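Local coordinates for TqaA (PDB 5EJD), which probably links amino-acid building blocks as a fungal non-ribosomal peptide synthetase, of which this chain is the C-terminal condensation-type domain, holding a 4'-phosphopantetheine arm, at residues 58-63 against 164-169; 171-176 against 316-321; 331-336 against 469-474. All coordinates share one frame; numbering follows the deposited sequence.

Contact 1: 58-63 against 164-169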
# COMPACT_ATOMS: atom_id res chain seq x y z
N PHE A 58 3.45 2.56 -12.91
CA PHE A 58 3.57 3.97 -13.18
C PHE A 58 2.18 4.52 -13.41
O PHE A 58 1.40 3.94 -14.12
CB PHE A 58 4.41 4.17 -14.44
CG PHE A 58 4.85 5.57 -14.65
CD1 PHE A 58 5.62 6.20 -13.69
CD2 PHE A 58 4.59 6.23 -15.81
CE1 PHE A 58 6.08 7.49 -13.87
CE2 PHE A 58 5.06 7.51 -16.00
CZ PHE A 58 5.78 8.15 -15.01
N HIS A 59 1.88 5.64 -12.77
CA HIS A 59 0.56 6.19 -12.77
C HIS A 59 0.56 7.68 -13.15
O HIS A 59 1.50 8.41 -12.88
CB HIS A 59 -0.01 6.10 -11.39
CG HIS A 59 -0.52 4.76 -11.06
ND1 HIS A 59 0.25 3.63 -11.08
CD2 HIS A 59 -1.76 4.38 -10.68
CE1 HIS A 59 -0.50 2.59 -10.77
NE2 HIS A 59 -1.72 3.03 -10.52
N SER A 60 -0.54 8.10 -13.77
CA SER A 60 -0.85 9.48 -13.97
C SER A 60 -2.19 9.79 -13.26
O SER A 60 -3.23 9.26 -13.64
CB SER A 60 -0.95 9.76 -15.44
OG SER A 60 -1.18 11.14 -15.66
N TYR A 61 -2.13 10.59 -12.22
CA TYR A 61 -3.32 10.97 -11.51
C TYR A 61 -3.73 12.32 -12.07
O TYR A 61 -2.97 13.27 -11.98
CB TYR A 61 -3.05 11.08 -9.99
CG TYR A 61 -2.82 9.75 -9.33
CD1 TYR A 61 -3.86 8.87 -9.18
CD2 TYR A 61 -1.56 9.37 -8.90
CE1 TYR A 61 -3.68 7.64 -8.61
CE2 TYR A 61 -1.35 8.13 -8.34
CZ TYR A 61 -2.42 7.27 -8.18
OH TYR A 61 -2.26 6.03 -7.61
N ASN A 62 -4.94 12.36 -12.62
CA ASN A 62 -5.42 13.44 -13.45
C ASN A 62 -6.61 14.13 -12.77
O ASN A 62 -7.58 13.50 -12.36
CB ASN A 62 -5.95 12.89 -14.77
CG ASN A 62 -5.00 11.93 -15.45
OD1 ASN A 62 -5.46 10.90 -15.98
ND2 ASN A 62 -3.72 12.20 -15.45
N TRP A 63 -6.53 15.45 -12.68
CA TRP A 63 -7.58 16.24 -12.05
C TRP A 63 -8.08 17.24 -13.05
O TRP A 63 -7.32 18.13 -13.48
CB TRP A 63 -7.01 16.94 -10.85
CG TRP A 63 -6.59 16.00 -9.80
CD1 TRP A 63 -5.31 15.58 -9.54
CD2 TRP A 63 -7.43 15.31 -8.86
NE1 TRP A 63 -5.31 14.70 -8.50
CE2 TRP A 63 -6.59 14.53 -8.05
CE3 TRP A 63 -8.79 15.29 -8.63
CZ2 TRP A 63 -7.07 13.74 -7.02
CZ3 TRP A 63 -9.28 14.50 -7.60
CH2 TRP A 63 -8.42 13.74 -6.81
N THR A 164 -1.99 17.02 -14.03
CA THR A 164 -1.53 15.66 -13.98
C THR A 164 -0.29 15.52 -13.09
O THR A 164 0.62 16.32 -13.15
CB THR A 164 -1.26 15.26 -15.42
OG1 THR A 164 -2.50 14.78 -15.96
CG2 THR A 164 -0.23 14.25 -15.57
N ILE A 165 -0.29 14.48 -12.26
CA ILE A 165 0.87 14.07 -11.48
C ILE A 165 1.24 12.67 -11.93
O ILE A 165 0.46 11.73 -11.74
CB ILE A 165 0.53 14.01 -9.98
CG1 ILE A 165 -0.29 15.25 -9.65
CG2 ILE A 165 1.82 13.90 -9.15
CD1 ILE A 165 -0.62 15.50 -8.19
N GLN A 166 2.44 12.51 -12.46
CA GLN A 166 2.97 11.20 -12.76
C GLN A 166 3.88 10.73 -11.66
O GLN A 166 4.60 11.52 -11.06
CB GLN A 166 3.76 11.21 -14.06
CG GLN A 166 2.85 11.46 -15.24
CD GLN A 166 3.59 11.48 -16.54
OE1 GLN A 166 4.78 11.17 -16.62
NE2 GLN A 166 2.86 11.72 -17.60
N ILE A 167 3.86 9.44 -11.40
CA ILE A 167 4.54 8.91 -10.24
C ILE A 167 4.76 7.40 -10.36
O ILE A 167 3.91 6.69 -10.88
CB ILE A 167 3.75 9.28 -8.95
CG1 ILE A 167 4.51 8.90 -7.69
CG2 ILE A 167 2.40 8.60 -8.92
CD1 ILE A 167 3.92 9.55 -6.45
N SER A 168 5.87 6.93 -9.84
CA SER A 168 6.19 5.51 -9.79
C SER A 168 5.59 4.92 -8.51
O SER A 168 5.57 5.57 -7.48
CB SER A 168 7.70 5.31 -9.75
OG SER A 168 8.04 3.96 -9.42
N HIS A 169 5.18 3.67 -8.56
CA HIS A 169 4.53 3.05 -7.39
C HIS A 169 5.53 2.77 -6.30
O HIS A 169 5.15 2.50 -5.15
CB HIS A 169 3.82 1.77 -7.78
CG HIS A 169 2.73 1.38 -6.85
ND1 HIS A 169 2.75 1.62 -5.51
CD2 HIS A 169 1.57 0.72 -7.08
CE1 HIS A 169 1.66 1.15 -4.95
NE2 HIS A 169 0.93 0.59 -5.89
O HOH W 1 2.54 4.31 -9.80

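Contact 2: 171-176 against 316-321. With PNS (4'-phosphopantetheine), chain R.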
# COMPACT_ATOMS: atom_id res chain seq x y z
N GLN A 171 6.90 5.06 -4.96
CA GLN A 171 6.84 6.30 -4.23
C GLN A 171 5.54 6.52 -3.49
O GLN A 171 5.36 7.58 -2.89
CB GLN A 171 7.07 7.47 -5.20
CG GLN A 171 8.40 7.43 -5.85
CD GLN A 171 8.52 8.46 -6.97
OE1 GLN A 171 8.01 8.24 -8.06
NE2 GLN A 171 9.29 9.52 -6.73
N TRP A 172 4.61 5.58 -3.54
CA TRP A 172 3.36 5.76 -2.82
C TRP A 172 2.74 4.42 -2.48
O TRP A 172 3.10 3.42 -3.05
CB TRP A 172 2.36 6.59 -3.67
CG TRP A 172 1.92 5.92 -4.93
CD1 TRP A 172 2.52 5.99 -6.12
CD2 TRP A 172 0.78 5.07 -5.10
NE1 TRP A 172 1.83 5.23 -7.07
CE2 TRP A 172 0.76 4.65 -6.45
CE3 TRP A 172 -0.23 4.62 -4.25
CZ2 TRP A 172 -0.22 3.80 -6.96
CZ3 TRP A 172 -1.22 3.76 -4.76
CH2 TRP A 172 -1.19 3.35 -6.09
N ASP A 173 1.78 4.45 -1.58
CA ASP A 173 0.91 3.32 -1.37
C ASP A 173 -0.51 3.76 -1.01
O ASP A 173 -0.79 4.95 -0.90
CB ASP A 173 1.49 2.42 -0.31
CG ASP A 173 1.71 3.11 1.01
OD1 ASP A 173 1.02 4.12 1.35
OD2 ASP A 173 2.61 2.59 1.73
N GLY A 174 -1.39 2.79 -0.81
CA GLY A 174 -2.80 3.10 -0.67
C GLY A 174 -3.16 3.88 0.57
O GLY A 174 -4.08 4.69 0.57
N VAL A 175 -2.43 3.64 1.65
CA VAL A 175 -2.64 4.38 2.85
C VAL A 175 -2.27 5.86 2.69
O VAL A 175 -2.94 6.71 3.23
CB VAL A 175 -1.79 3.79 3.97
CG1 VAL A 175 -1.83 4.69 5.19
CG2 VAL A 175 -2.28 2.40 4.30
N SER A 176 -1.22 6.15 1.95
CA SER A 176 -0.60 7.47 1.96
C SER A 176 -0.94 8.34 0.71
O SER A 176 -0.90 9.55 0.79
CB SER A 176 0.94 7.32 2.11
OG SER A 176 1.56 6.77 0.93
N GLY A 316 5.03 7.35 0.97
CA GLY A 316 5.97 6.40 0.43
C GLY A 316 5.34 5.05 0.27
O GLY A 316 4.14 4.88 0.51
N CYS A 317 6.14 4.10 -0.17
CA CYS A 317 5.70 2.75 -0.39
C CYS A 317 6.23 1.85 0.73
O CYS A 317 7.31 1.30 0.61
CB CYS A 317 6.19 2.26 -1.74
SG CYS A 317 5.67 0.57 -2.12
N THR A 318 5.46 1.75 1.81
CA THR A 318 5.83 0.91 2.93
C THR A 318 5.22 -0.50 2.78
O THR A 318 5.48 -1.34 3.58
CB THR A 318 5.37 1.49 4.25
OG1 THR A 318 3.95 1.52 4.27
CG2 THR A 318 5.89 2.88 4.46
N LEU A 319 4.43 -0.74 1.73
CA LEU A 319 3.88 -2.06 1.45
C LEU A 319 4.91 -3.15 1.52
O LEU A 319 6.07 -2.94 1.17
CB LEU A 319 3.39 -2.16 -0.00
CG LEU A 319 2.21 -1.36 -0.37
CD1 LEU A 319 1.86 -1.70 -1.80
CD2 LEU A 319 1.06 -1.65 0.56
N ASN A 320 4.46 -4.34 1.87
CA ASN A 320 5.30 -5.49 1.81
C ASN A 320 4.51 -6.69 1.32
O ASN A 320 3.29 -6.74 1.52
CB ASN A 320 5.93 -5.76 3.19
CG ASN A 320 7.23 -6.54 3.08
OD1 ASN A 320 7.69 -6.86 1.99
ND2 ASN A 320 7.83 -6.84 4.21
N PHE A 321 5.19 -7.60 0.64
CA PHE A 321 4.58 -8.84 0.14
C PHE A 321 5.23 -9.99 0.89
O PHE A 321 6.46 -10.24 0.74
CB PHE A 321 4.80 -8.97 -1.33
CG PHE A 321 4.49 -7.74 -2.08
CD1 PHE A 321 3.17 -7.35 -2.27
CD2 PHE A 321 5.49 -6.95 -2.58
CE1 PHE A 321 2.86 -6.18 -2.93
CE2 PHE A 321 5.20 -5.80 -3.27
CZ PHE A 321 3.88 -5.40 -3.44
O23 PNS R . -8.94 -5.78 7.79
P24 PNS R . -7.66 -6.58 7.89
O26 PNS R . -7.81 -7.99 8.32
O27 PNS R . -6.63 -6.25 6.67
C28 PNS R . -5.47 -6.96 6.28
C29 PNS R . -4.65 -6.30 5.07
C30 PNS R . -5.66 -6.77 4.08
C31 PNS R . -3.45 -7.20 5.43
C32 PNS R . -4.62 -4.79 5.45
O33 PNS R . -4.10 -4.65 6.83
C34 PNS R . -3.54 -4.18 4.58
O35 PNS R . -2.36 -4.20 4.93
N36 PNS R . -3.48 -3.71 3.37
C37 PNS R . -4.40 -3.47 2.35
C38 PNS R . -4.14 -2.11 1.73
C39 PNS R . -3.11 -2.00 0.64
O40 PNS R . -1.95 -2.02 0.94
N41 PNS R . -3.57 -1.79 -0.60
C42 PNS R . -2.73 -1.66 -1.76
C43 PNS R . -1.87 -0.44 -1.72
S44 PNS R . -1.78 0.33 -3.35

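Contact 3: 331-336 against 469-474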
# COMPACT_ATOMS: atom_id res chain seq x y z
N ASP A 331 -6.98 -34.68 9.24
CA ASP A 331 -8.36 -35.05 9.29
C ASP A 331 -9.25 -33.82 9.60
O ASP A 331 -9.51 -33.50 10.75
CB ASP A 331 -8.62 -36.17 10.29
CG ASP A 331 -10.09 -36.50 10.44
OD1 ASP A 331 -10.91 -36.15 9.55
OD2 ASP A 331 -10.44 -37.09 11.48
N SER A 332 -9.71 -33.16 8.54
CA SER A 332 -10.53 -31.95 8.61
C SER A 332 -12.03 -32.26 8.63
O SER A 332 -12.84 -31.36 8.74
CB SER A 332 -10.06 -30.92 7.53
OG SER A 332 -9.99 -31.47 6.24
N THR A 333 -12.42 -33.53 8.63
CA THR A 333 -13.81 -33.88 8.82
C THR A 333 -14.68 -32.88 9.58
O THR A 333 -15.73 -32.53 9.11
CB THR A 333 -14.00 -35.27 9.49
OG1 THR A 333 -13.27 -36.24 8.75
CG2 THR A 333 -15.51 -35.73 9.54
N ASP A 334 -14.27 -32.47 10.77
CA ASP A 334 -15.07 -31.57 11.56
C ASP A 334 -14.81 -30.08 11.36
O ASP A 334 -15.56 -29.30 11.91
CB ASP A 334 -14.92 -31.85 13.08
CG ASP A 334 -15.14 -33.34 13.47
OD1 ASP A 334 -15.92 -34.04 12.78
OD2 ASP A 334 -14.51 -33.79 14.46
N TRP A 335 -13.78 -29.65 10.63
CA TRP A 335 -13.55 -28.21 10.51
C TRP A 335 -14.71 -27.56 9.83
O TRP A 335 -15.13 -28.02 8.77
CB TRP A 335 -12.24 -27.91 9.77
CG TRP A 335 -11.21 -27.55 10.74
CD1 TRP A 335 -11.14 -27.97 12.04
CD2 TRP A 335 -10.11 -26.71 10.53
NE1 TRP A 335 -10.07 -27.45 12.65
CE2 TRP A 335 -9.41 -26.66 11.75
CE3 TRP A 335 -9.63 -25.97 9.42
CZ2 TRP A 335 -8.25 -25.92 11.92
CZ3 TRP A 335 -8.48 -25.22 9.60
CH2 TRP A 335 -7.80 -25.22 10.85
N THR A 336 -15.21 -26.49 10.45
CA THR A 336 -16.17 -25.62 9.81
C THR A 336 -15.48 -24.45 9.08
O THR A 336 -14.26 -24.23 9.20
CB THR A 336 -17.14 -25.02 10.84
OG1 THR A 336 -16.40 -24.33 11.86
CG2 THR A 336 -17.98 -26.13 11.50
N THR A 469 -21.28 -21.63 9.56
CA THR A 469 -21.33 -22.81 10.46
C THR A 469 -21.16 -24.13 9.70
O THR A 469 -20.93 -25.16 10.31
CB THR A 469 -22.68 -22.86 11.21
OG1 THR A 469 -23.76 -22.81 10.27
CG2 THR A 469 -22.82 -21.69 12.20
N ALA A 470 -21.30 -24.10 8.37
CA ALA A 470 -21.09 -25.27 7.53
C ALA A 470 -19.71 -25.90 7.73
O ALA A 470 -18.76 -25.22 8.09
CB ALA A 470 -21.26 -24.91 6.06
N ARG A 471 -19.62 -27.20 7.46
CA ARG A 471 -18.34 -27.88 7.47
C ARG A 471 -17.74 -27.81 6.10
O ARG A 471 -18.46 -27.77 5.11
CB ARG A 471 -18.52 -29.32 7.90
CG ARG A 471 -19.57 -29.61 8.97
CD ARG A 471 -19.49 -31.07 9.41
NE ARG A 471 -19.62 -31.95 8.24
CZ ARG A 471 -19.63 -33.27 8.29
NH1 ARG A 471 -19.48 -33.88 9.46
NH2 ARG A 471 -19.76 -33.98 7.18
N LEU A 472 -16.43 -27.80 6.02
CA LEU A 472 -15.74 -27.69 4.73
C LEU A 472 -16.10 -28.68 3.62
O LEU A 472 -15.81 -28.41 2.45
CB LEU A 472 -14.23 -27.64 4.94
CG LEU A 472 -13.75 -26.38 5.69
CD1 LEU A 472 -12.24 -26.40 5.76
CD2 LEU A 472 -14.21 -25.05 5.12
N LEU A 473 -16.75 -29.80 3.96
CA LEU A 473 -17.38 -30.65 2.95
C LEU A 473 -18.76 -30.00 2.60
O LEU A 473 -19.84 -30.33 3.16
CB LEU A 473 -17.50 -32.08 3.47
CG LEU A 473 -16.25 -32.86 4.00
CD1 LEU A 473 -15.16 -32.04 4.71
CD2 LEU A 473 -16.73 -34.01 4.89
N ASP A 474 -18.67 -29.02 1.70
CA ASP A 474 -19.71 -28.02 1.43
C ASP A 474 -20.98 -28.64 0.94
O ASP A 474 -21.25 -28.56 -0.25
CB ASP A 474 -19.20 -26.99 0.38
CG ASP A 474 -18.26 -25.93 0.96
OD1 ASP A 474 -18.40 -25.52 2.13
OD2 ASP A 474 -17.37 -25.46 0.23

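Contact 1: 58-63 against 164-169
The carbonyl oxygen of I167 is held by two donors. H59 N points to I167 O over 3.0 Å in a nearly straight bond (164°). A water donates to I167 O and accepts a weak hydrogen bond from H59 ND1, so H59 reaches this carbonyl through both its backbone and its imidazole. The F58 ring leans on the same group, with CD1 3.3 Å from I167 O. F58 has CG anti to the backbone N (chi1 -167°), which carries the ring across to the partner strand. Its far end meets Q166. There OE1 sits at the ring edge, 3.6 Å from F58 CZ, with the amide turned 78° to the ring. Q166 NE2 is bonded to D135 of helix 123-135. Further along this face, N62 ND2 donates to S60 OG at 2.8 Å, close to its own amide plane. The same nitrogen makes a weak bond to T164 OG1 at 2.9 Å. The T164 methyl CG2 packs 3.3 Å from S60 OG. The opposite face carries H59, Y61, I165 and I167. Here the I167 branch CG2 touches the edge of the Y61 ring, 3.8 Å from CE2, and F181 meets that ring edge-to-face. Paired bonds between Y61 and I165 continue the antiparallel register set by H59 and I167. All of this is buried. The two strands lie inside a mixed five-stranded sheet, flanked by strands 149-154 and 408-416. Such a sheet is typical of the N-terminal half of the chloramphenicol-acetyltransferase-like fold of condensation domains, where strand 160-168 runs into the SHxxxD motif at S168 and H169.

Contact 2: 171-176 against 316-321
The contact belongs to the condensation-domain core motif, of the form SHxxxDxxS here, beside the phosphopantetheine pocket. D173 is its acidic residue, and its carboxylate faces residues 316-319. D173 OD2 accepts T318 N at 3.0 Å (157°), on the anti side and somewhat out of the carboxylate plane. The same oxygen forms a salt bridge with R304. D173 OD1 is gripped twice by S176. The hydroxyl S176 OG donates at 2.7 Å to D173 OD1 from above the carboxylate plane. The backbone S176 N comes in nearly along the C-O axis and closes an Asx motif. D173 chi1 of 58° sets CG between the backbone N and the carbonyl carbon, from where both oxygens find donors. These bonds should hold the carboxylate against rotation. The carbonyl G316 O lies only 3.0 Å from D173 OD2, acceptor against acceptor, and the nearby arginine probably offsets this. In the acetyltransferase-like fold the motif sits on the N-terminal half, between strand 160-168 and helix 177-188. Residues 316-319 lead into strand 320-327 of the other half, so D173 ties the halves together. G316 has a backbone conformation in which a side chain would be jammed against the preceding carbonyl. Next to it, C317 CB packs 3.6 Å from W172 O. On the pocket side, L319 CG lies 3.8 Å from D173 CB, and the leucine methyls border the pantetheine arm. G174 N comes within 3.4 Å of C43 of the arm. The indole of W172 approaches its thiol end, CZ3 being 3.8 Å from S44. T273, N302 and N383 hydrogen-bond the arm.

Contact 3: 331-336 against 469-474
The T336 side chain lies over the backbone of 469-470. Its methyl CG2 is 3.3 Å from T469 O, and T336 CB is 3.2 Å from A470 O. T336 is the N-cap of helix 337-349. With chi1 at 56°, its OG1 is turned to cap a backbone N at the start of that helix, while CG2 is left to face the other segment. T336 N is itself bonded to D339. A single beta bridge pairs T336 with R471. L472 N donates to W335 O at 3.0 Å, nearly straight (169°). A470 and V337 add a backbone bond just beyond T336. The contact thus ties the loop between strand 320-327 and helix 337-349 to the tail after helix 447-466, near the last modelled residue. It lies on the surface, away from the pantetheine pocket. R471 reaches back along the first loop. A bend at chi3 (-55°) helps lay its guanidinium over the carbonyl of T333, so that T333 O sits above one face, offset toward the rim. R471 NH1 is 4.9 Å from D334 OD1, too far for a salt bridge, though the opposite charges may attract weakly. On the apolar side, L472 CD1 approaches W335 CB at 4.3 Å. The indole of W335 leads away from 469-474 and rests on P329, while L472 also packs on F328. The T333 carbonyl that lies over the guanidinium belongs to a type I turn, S332 to W335, closed by a 2.7 Å bond from W335 N to S332 O. An Asx turn overlaps its start, with T333 N meeting D331 OD1 at 3.2 Å from above the carboxylate plane.

Overall arrangement
Contacts 1 and 2 are neighbours, with centres 15 Å apart. Strand 160-168 leads from contact 1 directly into the motif loop of contact 2. The W172 indole bridges them: its CZ2 is 3.1 Å from Y61 OH, and its CD1 is 3.8 Å from I167 CG2. H169 of contact 1 and W172, G174 and L319 of contact 2 line the same phosphopantetheine pocket, so both contacts border one site; residues Y61 and I167 of the sheet lie against the W172 indole. Contact 3 stands apart on the surface. Its centre is about 37 Å from that of contact 2 and about 47 Å from that of contact 1, on the opposite side of the chain's centre from contact 1.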